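Local coordinates for glycosyl transferases group 1 family protein (Francisella tularensis subsp. tularensis, PDB 5I45), which probably transfers sugar units as a retaining-type GT-B glycosyltransferase of the GT4 family, the chain described being its C-terminal Rossmann-like domain, at residues I32-R37 and V116-K121; I139-G144 and Y157-K162. One frame throughout, in Å; residues are numbered along the deposited sequence.

Interaction 1 (I32-R37 and V116-K121)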
loop_
_atom_site.group_PDB
_atom_site.type_symbol
_atom_site.label_atom_id
_atom_site.label_comp_id
_atom_site.label_asym_id
_atom_site.label_seq_id
_atom_site.Cartn_x
_atom_site.Cartn_y
_atom_site.Cartn_z
ATOM N N ILE A 32 -3.589 -5.127 1.717
ATOM C CA ILE A 32 -2.625 -4.048 1.935
ATOM C C ILE A 32 -1.641 -4.107 0.791
ATOM O O ILE A 32 -1.146 -5.208 0.507
ATOM C CB ILE A 32 -1.838 -4.239 3.246
ATOM C CG1 ILE A 32 -2.752 -4.358 4.445
ATOM C CG2 ILE A 32 -0.786 -3.158 3.422
ATOM C CD1 ILE A 32 -2.129 -5.238 5.511
ATOM N N GLY A 33 -1.292 -3.001 0.154
ATOM C CA GLY A 33 -0.367 -3.040 -0.950
ATOM C C GLY A 33 0.747 -2.019 -0.882
ATOM O O GLY A 33 0.636 -0.966 -0.223
ATOM N N ILE A 34 1.822 -2.341 -1.603
ATOM C CA ILE A 34 2.917 -1.438 -1.866
ATOM C C ILE A 34 3.203 -1.499 -3.373
ATOM O O ILE A 34 3.291 -2.579 -3.945
ATOM C CB ILE A 34 4.184 -1.712 -1.012
ATOM C CG1 ILE A 34 5.228 -0.611 -1.258
ATOM C CG2 ILE A 34 4.767 -3.084 -1.257
ATOM C CD1 ILE A 34 6.331 -0.557 -0.228
ATOM N N PHE A 35 3.310 -0.335 -3.984
ATOM C CA PHE A 35 3.458 -0.208 -5.428
ATOM C C PHE A 35 4.831 0.259 -5.824
ATOM O O PHE A 35 5.399 1.127 -5.171
ATOM C CB PHE A 35 2.423 0.817 -5.950
ATOM C CG PHE A 35 1.029 0.316 -5.910
ATOM C CD1 PHE A 35 0.319 0.300 -4.727
ATOM C CD2 PHE A 35 0.409 -0.152 -7.076
ATOM C CE1 PHE A 35 -0.995 -0.144 -4.710
ATOM C CE2 PHE A 35 -0.890 -0.613 -7.045
ATOM C CZ PHE A 35 -1.587 -0.626 -5.866
ATOM N N GLY A 36 5.317 -0.245 -6.935
ATOM C CA GLY A 36 6.529 0.239 -7.523
ATOM C C GLY A 36 7.653 -0.745 -7.477
ATOM O O GLY A 36 7.508 -1.899 -7.080
ATOM N N ARG A 37 8.805 -0.273 -7.904
ATOM C CA ARG A 37 9.962 -1.111 -7.999
ATOM C C ARG A 37 10.345 -1.715 -6.646
ATOM O O ARG A 37 10.210 -1.077 -5.602
ATOM C CB ARG A 37 11.079 -0.242 -8.566
ATOM C CG ARG A 37 12.384 -0.914 -8.771
ATOM C CD ARG A 37 13.334 0.041 -9.461
ATOM N NE ARG A 37 14.688 -0.484 -9.391
ATOM C CZ ARG A 37 15.744 -0.030 -10.055
ATOM N NH1 ARG A 37 15.645 0.963 -10.926
ATOM N NH2 ARG A 37 16.914 -0.620 -9.866
ATOM N N VAL A 116 0.759 1.307 1.492
ATOM C CA VAL A 116 1.959 1.815 2.135
ATOM C C VAL A 116 2.900 2.395 1.108
ATOM O O VAL A 116 3.173 1.758 0.120
ATOM C CB VAL A 116 2.671 0.719 2.954
ATOM C CG1 VAL A 116 3.903 1.269 3.628
ATOM C CG2 VAL A 116 1.717 0.147 4.001
ATOM N N CYS A 117 3.387 3.613 1.368
ATOM C CA CYS A 117 4.359 4.289 0.504
ATOM C C CYS A 117 5.578 4.472 1.394
ATOM O O CYS A 117 5.639 5.407 2.159
ATOM C CB CYS A 117 3.731 5.624 -0.010
ATOM S SG CYS A 117 2.091 5.448 -0.810
ATOM N N ALA A 118 6.534 3.548 1.295
ATOM C CA ALA A 118 7.640 3.423 2.252
ATOM C C ALA A 118 8.981 3.962 1.748
ATOM O O ALA A 118 10.012 3.714 2.365
ATOM C CB ALA A 118 7.796 1.946 2.609
ATOM N N SER A 119 8.973 4.699 0.653
ATOM C CA SER A 119 10.234 5.128 0.048
ATOM C C SER A 119 11.094 5.938 0.997
ATOM O O SER A 119 10.612 6.771 1.736
ATOM C CB SER A 119 9.959 5.952 -1.173
ATOM O OG SER A 119 11.169 6.307 -1.815
ATOM N N HIS A 120 12.394 5.706 0.951
ATOM C CA HIS A 120 13.276 6.467 1.819
ATOM C C HIS A 120 13.428 7.919 1.389
ATOM O O HIS A 120 13.442 8.831 2.229
ATOM C CB HIS A 120 14.647 5.829 1.894
ATOM C CG HIS A 120 14.639 4.434 2.424
ATOM N ND1 HIS A 120 15.729 3.599 2.322
ATOM C CD2 HIS A 120 13.654 3.702 2.994
ATOM C CE1 HIS A 120 15.437 2.435 2.866
ATOM N NE2 HIS A 120 14.183 2.467 3.271
ATOM N N LYS A 121 13.525 8.117 0.080
ATOM C CA LYS A 121 13.827 9.448 -0.512
ATOM C C LYS A 121 13.151 9.733 -1.827
ATOM O O LYS A 121 12.732 10.864 -2.079
ATOM C CB LYS A 121 15.347 9.588 -0.774
ATOM C CG LYS A 121 16.178 9.561 0.471
ATOM C CD LYS A 121 17.637 9.868 0.220
ATOM C CE LYS A 121 18.358 10.038 1.540
ATOM N NZ LYS A 121 17.929 11.256 2.292
HETATM O O HOH W 1 2.945 2.194 -2.605
#

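Interaction 2 (I139-G144 and Y157-K162)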
loop_
_atom_site.group_PDB
_atom_site.type_symbol
_atom_site.label_atom_id
_atom_site.label_comp_id
_atom_site.label_asym_id
_atom_site.label_seq_id
_atom_site.Cartn_x
_atom_site.Cartn_y
_atom_site.Cartn_z
ATOM N N ILE A 139 -0.461 4.942 4.511
ATOM C CA ILE A 139 0.641 5.079 5.457
ATOM C C ILE A 139 1.854 5.414 4.605
ATOM O O ILE A 139 2.168 4.699 3.681
ATOM C CB ILE A 139 0.898 3.763 6.202
ATOM C CG1 ILE A 139 -0.308 3.366 7.048
ATOM C CG2 ILE A 139 2.148 3.917 7.084
ATOM C CD1 ILE A 139 -0.283 1.909 7.473
ATOM N N ALA A 140 2.529 6.512 4.903
ATOM C CA ALA A 140 3.633 6.963 4.080
ATOM C C ALA A 140 4.763 7.562 4.864
ATOM O O ALA A 140 4.580 8.101 5.947
ATOM C CB ALA A 140 3.115 8.054 3.114
ATOM N N THR A 141 5.960 7.476 4.284
ATOM C CA THR A 141 7.092 8.284 4.732
ATOM C C THR A 141 6.935 9.711 4.136
ATOM O O THR A 141 6.108 9.951 3.275
ATOM C CB THR A 141 8.385 7.702 4.186
ATOM O OG1 THR A 141 8.264 7.613 2.764
ATOM C CG2 THR A 141 8.664 6.329 4.764
ATOM N N LYS A 142 7.814 10.610 4.550
ATOM C CA LYS A 142 7.878 11.985 3.990
ATOM C C LYS A 142 8.006 11.911 2.457
ATOM O O LYS A 142 7.259 12.575 1.713
ATOM C CB LYS A 142 9.076 12.716 4.584
ATOM C CG LYS A 142 9.253 14.152 4.105
ATOM C CD LYS A 142 10.365 14.872 4.859
ATOM C CE LYS A 142 9.982 15.136 6.306
ATOM N NZ LYS A 142 10.793 16.213 6.924
ATOM N N ALA A 143 8.909 11.062 1.978
ATOM C CA ALA A 143 9.095 10.860 0.529
ATOM C C ALA A 143 7.843 10.284 -0.126
ATOM O O ALA A 143 7.455 10.686 -1.233
ATOM C CB ALA A 143 10.280 9.932 0.274
ATOM N N GLY A 144 7.250 9.286 0.525
ATOM C CA GLY A 144 6.073 8.605 0.004
ATOM C C GLY A 144 4.883 9.492 -0.230
ATOM O O GLY A 144 4.057 9.190 -1.077
ATOM N N TYR A 157 -1.331 8.472 7.464
ATOM C CA TYR A 157 -0.342 8.402 8.515
ATOM C C TYR A 157 1.004 8.644 7.949
ATOM O O TYR A 157 1.275 8.389 6.746
ATOM C CB TYR A 157 -0.410 7.062 9.249
ATOM C CG TYR A 157 -1.692 7.049 9.974
ATOM C CD1 TYR A 157 -1.792 7.585 11.244
ATOM C CD2 TYR A 157 -2.851 6.687 9.314
ATOM C CE1 TYR A 157 -3.021 7.652 11.891
ATOM C CE2 TYR A 157 -4.074 6.763 9.922
ATOM C CZ TYR A 157 -4.169 7.260 11.202
ATOM O OH TYR A 157 -5.399 7.315 11.783
ATOM N N LEU A 158 1.839 9.198 8.810
ATOM C CA LEU A 158 3.232 9.429 8.470
ATOM C C LEU A 158 4.113 8.567 9.362
ATOM O O LEU A 158 3.891 8.437 10.573
ATOM C CB LEU A 158 3.594 10.902 8.631
ATOM C CG LEU A 158 2.949 11.789 7.578
ATOM C CD1 LEU A 158 3.105 13.260 7.896
ATOM C CD2 LEU A 158 3.483 11.505 6.188
ATOM N N VAL A 159 5.119 7.982 8.754
ATOM C CA VAL A 159 6.117 7.216 9.495
ATOM C C VAL A 159 7.491 7.685 9.100
ATOM O O VAL A 159 7.682 8.250 8.042
ATOM C CB VAL A 159 5.998 5.696 9.260
ATOM C CG1 VAL A 159 4.662 5.205 9.793
ATOM C CG2 VAL A 159 6.165 5.302 7.801
ATOM N N GLU A 160 8.451 7.446 9.984
ATOM C CA GLU A 160 9.834 7.678 9.603
ATOM C C GLU A 160 10.275 6.636 8.586
ATOM O O GLU A 160 9.786 5.504 8.602
ATOM C CB GLU A 160 10.738 7.591 10.829
ATOM C CG GLU A 160 10.481 8.706 11.838
ATOM C CD GLU A 160 10.788 10.077 11.298
ATOM O OE1 GLU A 160 11.781 10.255 10.564
ATOM O OE2 GLU A 160 10.032 11.009 11.650
ATOM N N PRO A 161 11.182 6.999 7.674
ATOM C CA PRO A 161 11.781 5.989 6.807
ATOM C C PRO A 161 12.585 4.990 7.614
ATOM O O PRO A 161 13.007 5.267 8.760
ATOM C CB PRO A 161 12.677 6.820 5.880
ATOM C CG PRO A 161 12.992 8.049 6.652
ATOM C CD PRO A 161 11.809 8.327 7.514
ATOM N N LYS A 162 12.779 3.809 7.050
ATOM C CA LYS A 162 13.617 2.756 7.634
ATOM C C LYS A 162 13.111 2.267 8.984
ATOM O O LYS A 162 13.898 1.876 9.842
ATOM C CB LYS A 162 15.073 3.217 7.708
ATOM C CG LYS A 162 15.597 3.718 6.370
ATOM C CD LYS A 162 17.064 4.092 6.413
ATOM C CE LYS A 162 17.524 4.755 5.127
ATOM N NZ LYS A 162 18.990 4.744 4.930
HETATM O O HOH W 2 8.847 10.542 7.110
#

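Interaction 1 (I32-R37 and V116-K121)
Ile34 and Val116 meet at the C-terminal ends of two neighbouring parallel strands, 30-35 and 114-117, in the middle of the sheet of this C-terminal GT-B domain. The backbones are joined by Val116 N donating to Gly33 O at 2.9 Å, a nearly straight bond (169° at the hydrogen). Ile34 carries its CG1 arm anti to the backbone N (chi1 -174°), which lays the arm against the carbonyl oxygen of Val116 on the neighbouring strand: CG1 lies 3.4 Å from Val116 O. Beyond it the arm ends with CD1 4.1 Å from Ala118 CB, a methyl-to-methyl touch where the second strand has already given way to loop. Two residues back along the first strand, Ile32 lies alongside Val116 and points the same way, with Ile32 CG2 4.2 Å from Val116 CG2. Beta-branched residues suit these positions, being broad at CB and at ease in extended backbone, while the small Ala118 admits the end of the isoleucine. Phe47 of helix 44-57 touches Ile32, Ile34 and Val116, so one aromatic side chain packs against all three.

Past the direct bond the strands are bridged by a water, which accepts from Phe35 N at 2.9 Å and donates to Val116 O at 2.8 Å. It also lies at the edge of the Phe35 ring, in its plane; that ring stacks on Tyr109. The chemistry implies a buried apolar seam in which the strands begin to part at their ends, the water satisfying two backbone polar atoms that no longer meet directly.

Interaction 2 (I139-G144 and Y157-K162)
Ile139 and Ala140 pair with Tyr157 and Leu158 as parallel strands, adding the short outermost strand 157-158 to the Rossmann-like sheet. Ala140 holds both backbone bonds: its N donates to Tyr157 O at 2.9 Å, and its O accepts from Val159 N, also at 2.9 Å. The same Ala140 O receives a CA-H...O contact from Leu158, whose CD2 also turns back to within 3.6 Å of it.

On the face that carries Ile139 and Tyr157, the isoleucine leans across Val159 at an angle, CG2 of Ile139 3.9 Å from CG1 of Val159. Branched apolar side chains suit this packing, and on Ile139 it continues outward to Lys170 and Leu171 of helix 164-176. The ring of Tyr157 leads away from the strand pair toward helices 164-176 and 178-195, and its hydroxyl is hydrogen-bonded to Asp153.

After the strands, Thr141 CG2 comes 3.7 Å from Pro161 CA, and a water spans the widening gap by accepting from Lys142 N and donating to Val159 O. The hydroxyl helps fix Thr141, whose backbone is also hydrogen-bonded to Cys117: with OG1 between the backbone N and the carbonyl carbon (chi1 55°), the oxygen faces the following turn and is also hydrogen-bonded to Ser119 O. Threonine thus serves two roles, its methyl packing on proline while OG1 closes an ST motif by accepting from Gly144 N at 3.0 Å.

Interactions 1 and 2 lie in series along the chain, the first closing before the second opens, with centres about 9 Å apart. Both belong to one six-stranded parallel sheet: strand 114-117 of interaction 1 is the direct neighbour of strand 137-140 of interaction 2, so the order 30-35, 114-117, 137-140, 157-158 leads from the interior of the sheet to its edge. Cys117 N and Ile139 O, 2.8 Å apart, probably join the two by a backbone hydrogen bond, and Ala143 packs against the loop 118-121. The contacts thus tie the C-terminal strand ends and their following loops together, the region where Rossmann-like domains commonly form their binding sites.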